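Local coordinates for G protein alpha subunit (Entamoeba histolytica, PDB 4FID) that probably binds and hydrolyses GTP as the alpha subunit of a heterotrimeric G protein, relaying signals from membrane receptors, at residues K120-N125 with I142-K147; S43-N48 with K127-E132; K231-N236 with L273-L278. One frame throughout, in Å; residues are numbered along the deposited sequence.

Contact 1. Residues K120-N125 with I142-K147; sequences KYLFEN and IHNRTK. With GDP (guanosine-5'-diphosphate), chain C.
Helix 119-124 and the end of helix 138-143 come together in the all-helical domain of the G-alpha fold, closest at Tyr-121 and His-143, whose CA atoms lie 7.3 Å apart. The two rings form an offset (parallel-displaced) stack: centroids 4.0 Å apart, planes only 6° from parallel. CG anti to the backbone N (chi1 177°) lays the Tyr-121 ring over the imidazole, with CD1 above its centre. His-143 CB adds a CH-pi contact over the phenol face, 3.8 Å from the centroid. On the opposite face of the phenol lies Asn-125 ND2, which donates to Tyr-121 O at 3.0 Å. Tyr-121 OH bonds Asp-140 OD1 and His-143 ND1 bonds Glu-139 O; the first tethers the end of the phenol, and the second probably settles the rotation of the imidazole. Beside the stack, Leu-122 CD1 packs loosely on Asn-144 OD1 at 4.1 Å; that oxygen takes its hydrogen bond from Asn-48 ND2. At Asn-144 the chain leaves the helix and runs on along the nucleotide, where the bent, poorly ordered side chain of Arg-145 donates, less certainly, from NE to GDP O3' (3.2 Å, N-H...O 148°).

Contact 2. Residues S43-N48 with K127-E132; sequences SSICSN and KRIAME
Cys-46 and Ile-129 bring helix 42-62 and the short helix 126-129 together, with CA atoms 6.8 Å apart. Across the two segments the interaction is essentially apolar and centres on one methyl group. With CG1 of Ile-129 anti to the carbonyl carbon (chi1 -68°), CG2 falls anti to the backbone N and reaches two consecutive residues of the long helix. It meets Ile-45 CG2 methyl to methyl at 4.1 Å, the two isoleucine side chains crossing at about a right angle. From another direction it lies against Cys-46 SG at 3.8 Å, a van der Waals contact in which the sulfur acts as an apolar surface; SG also lies near Ile-129 O. All three residues are buried, and Leu-122 of helix 119-124 fills in beside both isoleucines, while Phe-86 packs on Cys-46.

Polar interactions lie around this apolar patch. Backbone bonds such as Ser-47 N to Ser-43 O (2.8 Å) keep residues 43-48 helical, and Asn-48 ND2 of the long helix bonds Asn-144 OD1. Arg-128 bridges away from the patch, NH1 in a salt bridge to Asp-140 OD2 of helix 138-143 and NH2 bonded to Asn-125 OD1. The contact joins the long helix 42-62 to the short helix 126-129 in the all-helical domain that G-alpha subunits carry beside their Ras-like domain.

Contact 3. Residues K231-N236 with L273-L278; sequences KLIFLN and LFTGKL. With GDP (guanosine-5'-diphosphate), chain C.
Ile-233 projects from strand 230-236, in the mixed sheet of the Ras-like P-loop domain, onto the last turn of helix 263-275, which packs beside that sheet. Its outer arm does the touching. CG1 stands anti to the carbonyl carbon (chi1 -66°) and chi2 is extended at -176°, so that CD1 is carried out to the helix. There it meets Thr-275 CG2 methyl to methyl at 4.0 Å, the two side chains running obliquely past each other. Thr-275 presents this methyl while its hydroxyl forms a weak hydrogen bond with Gln-271 NE2.

Phe-274 also directs its CB at the strand, but there only the base of the side chain touches: CB lies 4.5 Å from Ile-233 CD1. Its side chain packs on Phe-190 and Thr-192 of the adjacent strand and on Ile-214 of helix 209-222, and Phe-217 of that helix reaches Ile-233. The helix then ends in a type II' turn, with Gly-276 at positive phi and Leu-278 N bonded to Thr-275 O at 2.9 Å.

At the far end of the strand, Asn-236 opens the Asn-Lys-Met-Asp guanine-recognition motif. Thr-307 OG1 and Ala-309 N both hydrogen-bond its OD1, which probably fixes the flip of the amide; ND2 is shared between Ser-16 O and the base, donating to GDP N7 at 2.9 Å (N-H...N 141°).

In the fold
Contacts 1 and 2 adjoin, contact 2 within the all-helical domain and contact 1 at its nucleotide-facing side, their centres 10 Å apart, and use helices that touch or follow one another in the chain: Leu-122 and Asn-144 of the first touch Asn-48, Ser-44 and Ile-45 of the second. Contact 3 sits 28 Å from contact 1, on the other side of the chain's centre, in the Ras-like domain. Contact 2 is buried and essentially apolar across its segments, as is contact 3, which joins a helix to a sheet instead of to another helix. Contact 1 is only partly buried and relies on stacked rings with polar rims. GDP lies between: segment 142-147 meets its ribose, whereas Asn-236 of contact 3 bonds the guanine.

Contact 1. Residues K120-N125 with I142-K147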
# COMPACT_ATOMS: atom_id res chain seq x y z
N LYS A 120 2.18 -11.84 -7.55
CA LYS A 120 1.66 -12.07 -8.89
C LYS A 120 2.29 -11.13 -9.92
O LYS A 120 2.68 -11.57 -11.01
CB LYS A 120 0.15 -11.92 -8.92
CG LYS A 120 -0.46 -11.93 -10.32
CD LYS A 120 -1.97 -12.16 -10.24
CE LYS A 120 -2.65 -12.01 -11.59
NZ LYS A 120 -4.12 -12.23 -11.51
N TYR A 121 2.42 -9.85 -9.58
CA TYR A 121 3.06 -8.92 -10.51
C TYR A 121 4.47 -9.38 -10.84
O TYR A 121 4.84 -9.42 -12.00
CB TYR A 121 3.06 -7.48 -9.98
CG TYR A 121 3.77 -6.47 -10.86
CD1 TYR A 121 3.05 -5.69 -11.77
CD2 TYR A 121 5.14 -6.26 -10.75
CE1 TYR A 121 3.70 -4.74 -12.56
CE2 TYR A 121 5.80 -5.32 -11.54
CZ TYR A 121 5.07 -4.56 -12.45
OH TYR A 121 5.69 -3.60 -13.24
N LEU A 122 5.24 -9.73 -9.82
CA LEU A 122 6.61 -10.19 -10.07
C LEU A 122 6.64 -11.39 -11.02
O LEU A 122 7.38 -11.37 -11.98
CB LEU A 122 7.36 -10.47 -8.76
CG LEU A 122 7.62 -9.18 -7.96
CD1 LEU A 122 8.34 -9.39 -6.59
CD2 LEU A 122 8.38 -8.23 -8.84
N PHE A 123 5.82 -12.40 -10.76
CA PHE A 123 5.75 -13.58 -11.62
C PHE A 123 5.36 -13.26 -13.07
O PHE A 123 5.99 -13.73 -14.01
CB PHE A 123 4.80 -14.61 -11.02
CG PHE A 123 5.16 -14.98 -9.60
CD1 PHE A 123 6.47 -14.86 -9.15
CD2 PHE A 123 4.19 -15.44 -8.71
CE1 PHE A 123 6.81 -15.18 -7.84
CE2 PHE A 123 4.52 -15.76 -7.40
CZ PHE A 123 5.83 -15.64 -6.97
N GLU A 124 4.34 -12.44 -13.25
CA GLU A 124 3.92 -12.09 -14.60
C GLU A 124 4.95 -11.29 -15.36
O GLU A 124 4.85 -11.12 -16.57
CB GLU A 124 2.58 -11.37 -14.56
CG GLU A 124 1.45 -12.28 -14.12
CD GLU A 124 0.16 -11.55 -13.82
OE1 GLU A 124 0.12 -10.30 -13.91
OE2 GLU A 124 -0.82 -12.24 -13.49
N ASN A 125 5.96 -10.79 -14.65
CA ASN A 125 6.96 -9.91 -15.24
C ASN A 125 8.35 -10.52 -15.22
O ASN A 125 9.34 -9.82 -15.49
CB ASN A 125 6.96 -8.55 -14.55
CG ASN A 125 5.85 -7.63 -15.08
OD1 ASN A 125 6.05 -6.93 -16.06
ND2 ASN A 125 4.69 -7.64 -14.43
N ILE A 142 6.37 1.02 -8.30
CA ILE A 142 5.03 1.14 -7.74
C ILE A 142 4.62 -0.15 -7.05
O ILE A 142 4.07 -0.14 -5.95
CB ILE A 142 3.96 1.46 -8.81
CG1 ILE A 142 4.11 2.90 -9.34
CG2 ILE A 142 2.53 1.16 -8.28
CD1 ILE A 142 4.03 3.93 -8.27
N HIS A 143 4.92 -1.28 -7.71
CA HIS A 143 4.42 -2.57 -7.24
C HIS A 143 5.34 -3.27 -6.26
O HIS A 143 4.93 -4.21 -5.58
CB HIS A 143 4.15 -3.51 -8.41
CG HIS A 143 2.93 -3.16 -9.18
ND1 HIS A 143 2.94 -2.27 -10.23
CD2 HIS A 143 1.65 -3.58 -9.05
CE1 HIS A 143 1.71 -2.16 -10.72
NE2 HIS A 143 0.92 -2.95 -10.02
N ASN A 144 6.59 -2.85 -6.20
CA ASN A 144 7.51 -3.57 -5.34
C ASN A 144 7.42 -3.15 -3.89
O ASN A 144 7.18 -1.99 -3.58
CB ASN A 144 8.94 -3.47 -5.82
CG ASN A 144 9.83 -4.49 -5.17
OD1 ASN A 144 9.52 -5.68 -5.22
ND2 ASN A 144 10.93 -4.05 -4.54
N ARG A 145 7.64 -4.11 -3.01
CA ARG A 145 7.63 -3.84 -1.59
C ARG A 145 8.97 -3.24 -1.14
O ARG A 145 10.03 -3.83 -1.36
CB ARG A 145 7.32 -5.13 -0.83
CG ARG A 145 6.16 -5.90 -1.46
CD ARG A 145 5.30 -6.60 -0.42
NE ARG A 145 4.05 -5.90 -0.12
CZ ARG A 145 3.25 -6.21 0.91
NH1 ARG A 145 3.58 -7.20 1.73
NH2 ARG A 145 2.14 -5.52 1.12
N THR A 146 8.92 -2.05 -0.54
CA THR A 146 10.09 -1.49 0.14
C THR A 146 9.73 -0.99 1.53
O THR A 146 8.59 -0.60 1.78
CB THR A 146 10.76 -0.33 -0.64
OG1 THR A 146 9.77 0.64 -1.00
CG2 THR A 146 11.47 -0.84 -1.88
N LYS A 147 10.71 -1.01 2.43
CA LYS A 147 10.55 -0.47 3.77
C LYS A 147 11.04 0.97 3.82
O LYS A 147 12.25 1.21 3.83
CB LYS A 147 11.35 -1.28 4.78
CG LYS A 147 10.94 -2.73 4.90
CD LYS A 147 11.89 -3.48 5.82
CE LYS A 147 11.57 -4.96 5.87
NZ LYS A 147 12.63 -5.72 6.59
PB GDP C . 4.23 1.80 3.71
O1B GDP C . 5.65 2.12 3.32
O2B GDP C . 4.23 1.13 5.06
O3B GDP C . 3.48 3.11 3.79
O3A GDP C . 3.50 0.81 2.65
PA GDP C . 4.05 0.48 1.16
O1A GDP C . 3.77 1.62 0.20
O2A GDP C . 5.53 0.15 1.17
O5' GDP C . 3.23 -0.85 0.73
C5' GDP C . 3.93 -2.04 0.37
C4' GDP C . 3.19 -2.87 -0.70
O4' GDP C . 1.79 -2.56 -0.77
C3' GDP C . 3.77 -2.67 -2.10
O3' GDP C . 4.16 -3.95 -2.65
C2' GDP C . 2.64 -2.03 -2.90
O2' GDP C . 2.67 -2.44 -4.28
C1' GDP C . 1.39 -2.48 -2.14
N9 GDP C . 0.22 -1.58 -2.34
C8 GDP C . 0.05 -0.32 -1.87
N7 GDP C . -1.16 0.18 -2.26
C5 GDP C . -1.78 -0.76 -2.99
C6 GDP C . -3.07 -0.90 -3.71
O6 GDP C . -3.90 0.02 -3.73
N1 GDP C . -3.32 -2.05 -4.36
C2 GDP C . -2.45 -3.07 -4.35
N2 GDP C . -2.78 -4.21 -5.01
N3 GDP C . -1.25 -3.03 -3.71
C4 GDP C . -0.87 -1.92 -3.03

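Contact 2. Residues S43-N48 with K127-E132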
# COMPACT_ATOMS: atom_id res chain seq x y z
N SER A 43 18.04 -5.17 -6.92
CA SER A 43 18.33 -6.35 -6.11
C SER A 43 17.16 -6.82 -5.29
O SER A 43 16.91 -8.01 -5.18
CB SER A 43 19.55 -6.15 -5.22
OG SER A 43 20.72 -6.47 -5.94
N SER A 44 16.41 -5.87 -4.74
CA SER A 44 15.30 -6.26 -3.89
C SER A 44 14.19 -6.81 -4.77
O SER A 44 13.51 -7.76 -4.39
CB SER A 44 14.82 -5.11 -3.01
OG SER A 44 13.97 -4.26 -3.73
N ILE A 45 14.00 -6.23 -5.95
CA ILE A 45 13.00 -6.76 -6.87
C ILE A 45 13.38 -8.17 -7.32
O ILE A 45 12.56 -9.10 -7.28
CB ILE A 45 12.81 -5.87 -8.09
CG1 ILE A 45 12.17 -4.55 -7.66
CG2 ILE A 45 11.95 -6.60 -9.13
CD1 ILE A 45 12.17 -3.50 -8.76
N CYS A 46 14.64 -8.35 -7.71
CA CYS A 46 15.09 -9.67 -8.11
C CYS A 46 14.99 -10.68 -6.96
O CYS A 46 14.58 -11.82 -7.15
CB CYS A 46 16.50 -9.61 -8.72
SG CYS A 46 16.53 -8.75 -10.33
N SER A 47 15.34 -10.24 -5.76
CA SER A 47 15.21 -11.07 -4.56
C SER A 47 13.75 -11.47 -4.26
O SER A 47 13.45 -12.64 -3.98
CB SER A 47 15.82 -10.33 -3.37
OG SER A 47 15.74 -11.12 -2.20
N ASN A 48 12.85 -10.48 -4.30
CA ASN A 48 11.42 -10.73 -4.09
C ASN A 48 10.83 -11.77 -5.06
O ASN A 48 9.89 -12.49 -4.70
CB ASN A 48 10.62 -9.44 -4.23
CG ASN A 48 10.86 -8.48 -3.10
OD1 ASN A 48 11.48 -8.84 -2.10
ND2 ASN A 48 10.38 -7.25 -3.25
N LYS A 127 10.07 -12.74 -17.12
CA LYS A 127 10.86 -12.73 -18.35
C LYS A 127 11.65 -11.43 -18.47
O LYS A 127 12.79 -11.44 -18.91
CB LYS A 127 9.98 -12.90 -19.58
CG LYS A 127 9.33 -14.27 -19.75
CD LYS A 127 8.29 -14.23 -20.87
CE LYS A 127 7.66 -15.59 -21.17
NZ LYS A 127 6.53 -15.49 -22.15
N ARG A 128 11.05 -10.32 -18.07
CA ARG A 128 11.70 -9.02 -18.18
C ARG A 128 12.61 -8.68 -17.00
O ARG A 128 13.56 -7.92 -17.15
CB ARG A 128 10.67 -7.92 -18.40
CG ARG A 128 11.26 -6.52 -18.54
CD ARG A 128 10.15 -5.46 -18.68
NE ARG A 128 9.16 -5.61 -17.61
CZ ARG A 128 9.14 -4.92 -16.48
NH1 ARG A 128 10.04 -3.98 -16.25
NH2 ARG A 128 8.21 -5.17 -15.58
N ILE A 129 12.32 -9.23 -15.82
CA ILE A 129 13.11 -8.94 -14.62
C ILE A 129 14.39 -9.77 -14.60
O ILE A 129 15.42 -9.34 -14.08
CB ILE A 129 12.30 -9.23 -13.31
CG1 ILE A 129 11.15 -8.24 -13.14
CG2 ILE A 129 13.20 -9.20 -12.08
CD1 ILE A 129 10.07 -8.78 -12.24
N ALA A 130 14.31 -10.96 -15.20
CA ALA A 130 15.41 -11.91 -15.17
C ALA A 130 16.41 -11.69 -16.30
O ALA A 130 17.34 -12.47 -16.44
CB ALA A 130 14.88 -13.32 -15.22
N MSE A 131 16.21 -10.64 -17.09
CA MSE A 131 17.17 -10.27 -18.13
C MSE A 131 18.45 -9.73 -17.51
O MSE A 131 18.44 -9.17 -16.42
CB MSE A 131 16.59 -9.22 -19.08
CG MSE A 131 15.69 -9.77 -20.18
SE MSE A 131 15.16 -8.36 -21.42
CE MSE A 131 14.79 -6.94 -20.13
N GLU A 132 19.55 -9.89 -18.23
CA GLU A 132 20.85 -9.50 -17.69
C GLU A 132 21.00 -7.99 -17.56
O GLU A 132 21.62 -7.50 -16.62
CB GLU A 132 22.00 -10.13 -18.49
CG GLU A 132 22.12 -9.68 -19.94
CD GLU A 132 23.49 -9.98 -20.54
OE1 GLU A 132 24.40 -10.36 -19.76
OE2 GLU A 132 23.65 -9.84 -21.77

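Contact 3. Residues K231-N236 with L273-L278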
# COMPACT_ATOMS: atom_id res chain seq x y z
N LYS A 231 -8.32 16.96 7.45
CA LYS A 231 -8.09 15.54 7.66
C LYS A 231 -8.77 14.71 6.58
O LYS A 231 -10.00 14.74 6.43
CB LYS A 231 -8.62 15.14 9.04
CG LYS A 231 -8.25 16.10 10.17
CD LYS A 231 -6.75 16.16 10.41
CE LYS A 231 -6.47 16.70 11.79
NZ LYS A 231 -7.21 17.95 12.06
N LEU A 232 -7.96 13.97 5.83
CA LEU A 232 -8.44 13.09 4.78
C LEU A 232 -8.08 11.67 5.13
O LEU A 232 -7.04 11.44 5.75
CB LEU A 232 -7.77 13.44 3.44
CG LEU A 232 -8.41 14.52 2.57
CD1 LEU A 232 -8.62 15.80 3.38
CD2 LEU A 232 -7.60 14.78 1.29
N ILE A 233 -8.89 10.71 4.72
CA ILE A 233 -8.54 9.32 4.90
C ILE A 233 -8.58 8.63 3.56
O ILE A 233 -9.58 8.70 2.87
CB ILE A 233 -9.52 8.59 5.83
CG1 ILE A 233 -9.44 9.15 7.23
CG2 ILE A 233 -9.20 7.10 5.89
CD1 ILE A 233 -10.32 8.39 8.18
N PHE A 234 -7.49 7.96 3.20
CA PHE A 234 -7.50 7.13 2.00
C PHE A 234 -7.68 5.70 2.45
O PHE A 234 -6.82 5.12 3.11
CB PHE A 234 -6.20 7.26 1.18
CG PHE A 234 -6.05 8.57 0.43
CD1 PHE A 234 -7.05 9.54 0.48
CD2 PHE A 234 -4.90 8.82 -0.31
CE1 PHE A 234 -6.89 10.75 -0.20
CE2 PHE A 234 -4.74 10.01 -1.00
CZ PHE A 234 -5.74 10.99 -0.94
N LEU A 235 -8.81 5.13 2.11
CA LEU A 235 -9.07 3.74 2.40
C LEU A 235 -8.47 2.97 1.24
O LEU A 235 -9.08 2.82 0.18
CB LEU A 235 -10.57 3.52 2.52
CG LEU A 235 -11.15 4.44 3.60
CD1 LEU A 235 -12.65 4.72 3.40
CD2 LEU A 235 -10.88 3.88 4.99
N ASN A 236 -7.26 2.49 1.45
CA ASN A 236 -6.46 2.00 0.34
C ASN A 236 -6.60 0.50 0.12
O ASN A 236 -7.05 -0.24 1.02
CB ASN A 236 -5.00 2.36 0.57
CG ASN A 236 -4.17 2.22 -0.67
OD1 ASN A 236 -4.60 2.59 -1.76
ND2 ASN A 236 -2.95 1.69 -0.51
N LEU A 273 -15.97 2.71 11.51
CA LEU A 273 -15.22 2.33 12.72
C LEU A 273 -14.08 3.28 13.05
O LEU A 273 -13.74 3.44 14.20
CB LEU A 273 -14.66 0.91 12.62
CG LEU A 273 -15.67 -0.23 12.53
CD1 LEU A 273 -14.95 -1.55 12.37
CD2 LEU A 273 -16.58 -0.24 13.74
N PHE A 274 -13.46 3.88 12.03
CA PHE A 274 -12.44 4.91 12.22
C PHE A 274 -13.03 6.26 12.64
O PHE A 274 -12.43 6.99 13.42
CB PHE A 274 -11.65 5.15 10.93
CG PHE A 274 -10.67 4.08 10.59
CD1 PHE A 274 -11.09 2.93 9.92
CD2 PHE A 274 -9.33 4.22 10.90
CE1 PHE A 274 -10.17 1.93 9.61
CE2 PHE A 274 -8.40 3.22 10.59
CZ PHE A 274 -8.81 2.09 9.94
N THR A 275 -14.19 6.61 12.11
CA THR A 275 -14.68 7.98 12.26
C THR A 275 -15.74 8.24 13.35
O THR A 275 -16.00 9.40 13.70
CB THR A 275 -15.09 8.61 10.88
OG1 THR A 275 -16.18 7.88 10.30
CG2 THR A 275 -13.93 8.56 9.93
N GLY A 276 -16.34 7.19 13.90
CA GLY A 276 -17.30 7.34 14.98
C GLY A 276 -18.34 8.43 14.74
O GLY A 276 -19.01 8.45 13.71
N LYS A 277 -18.45 9.36 15.69
CA LYS A 277 -19.42 10.46 15.61
C LYS A 277 -18.96 11.68 14.80
O LYS A 277 -19.73 12.64 14.65
CB LYS A 277 -19.79 10.96 17.01
CG LYS A 277 -20.17 9.89 18.00
CD LYS A 277 -20.97 10.48 19.16
CE LYS A 277 -22.35 10.95 18.70
NZ LYS A 277 -23.15 11.59 19.79
N LEU A 278 -17.72 11.69 14.32
CA LEU A 278 -17.25 12.84 13.53
C LEU A 278 -18.13 13.06 12.30
O LEU A 278 -18.68 12.12 11.74
CB LEU A 278 -15.80 12.63 13.08
CG LEU A 278 -14.76 12.38 14.18
CD1 LEU A 278 -13.37 12.07 13.58
CD2 LEU A 278 -14.68 13.57 15.11
PB GDP C . 4.23 1.80 3.71
O1B GDP C . 5.65 2.12 3.32
O2B GDP C . 4.23 1.13 5.06
O3B GDP C . 3.48 3.11 3.79
O3A GDP C . 3.50 0.81 2.65
PA GDP C . 4.05 0.48 1.16
O1A GDP C . 3.77 1.62 0.20
O2A GDP C . 5.53 0.15 1.17
O5' GDP C . 3.23 -0.85 0.73
C5' GDP C . 3.93 -2.04 0.37
C4' GDP C . 3.19 -2.87 -0.70
O4' GDP C . 1.79 -2.56 -0.77
C3' GDP C . 3.77 -2.67 -2.10
O3' GDP C . 4.16 -3.95 -2.65
C2' GDP C . 2.64 -2.03 -2.90
O2' GDP C . 2.67 -2.44 -4.28
C1' GDP C . 1.39 -2.48 -2.14
N9 GDP C . 0.22 -1.58 -2.34
C8 GDP C . 0.05 -0.32 -1.87
N7 GDP C . -1.16 0.18 -2.26
C5 GDP C . -1.78 -0.76 -2.99
C6 GDP C . -3.07 -0.90 -3.71
O6 GDP C . -3.90 0.02 -3.73
N1 GDP C . -3.32 -2.05 -4.36
C2 GDP C . -2.45 -3.07 -4.35
N2 GDP C . -2.78 -4.21 -5.01
N3 GDP C . -1.25 -3.03 -3.71
C4 GDP C . -0.87 -1.92 -3.03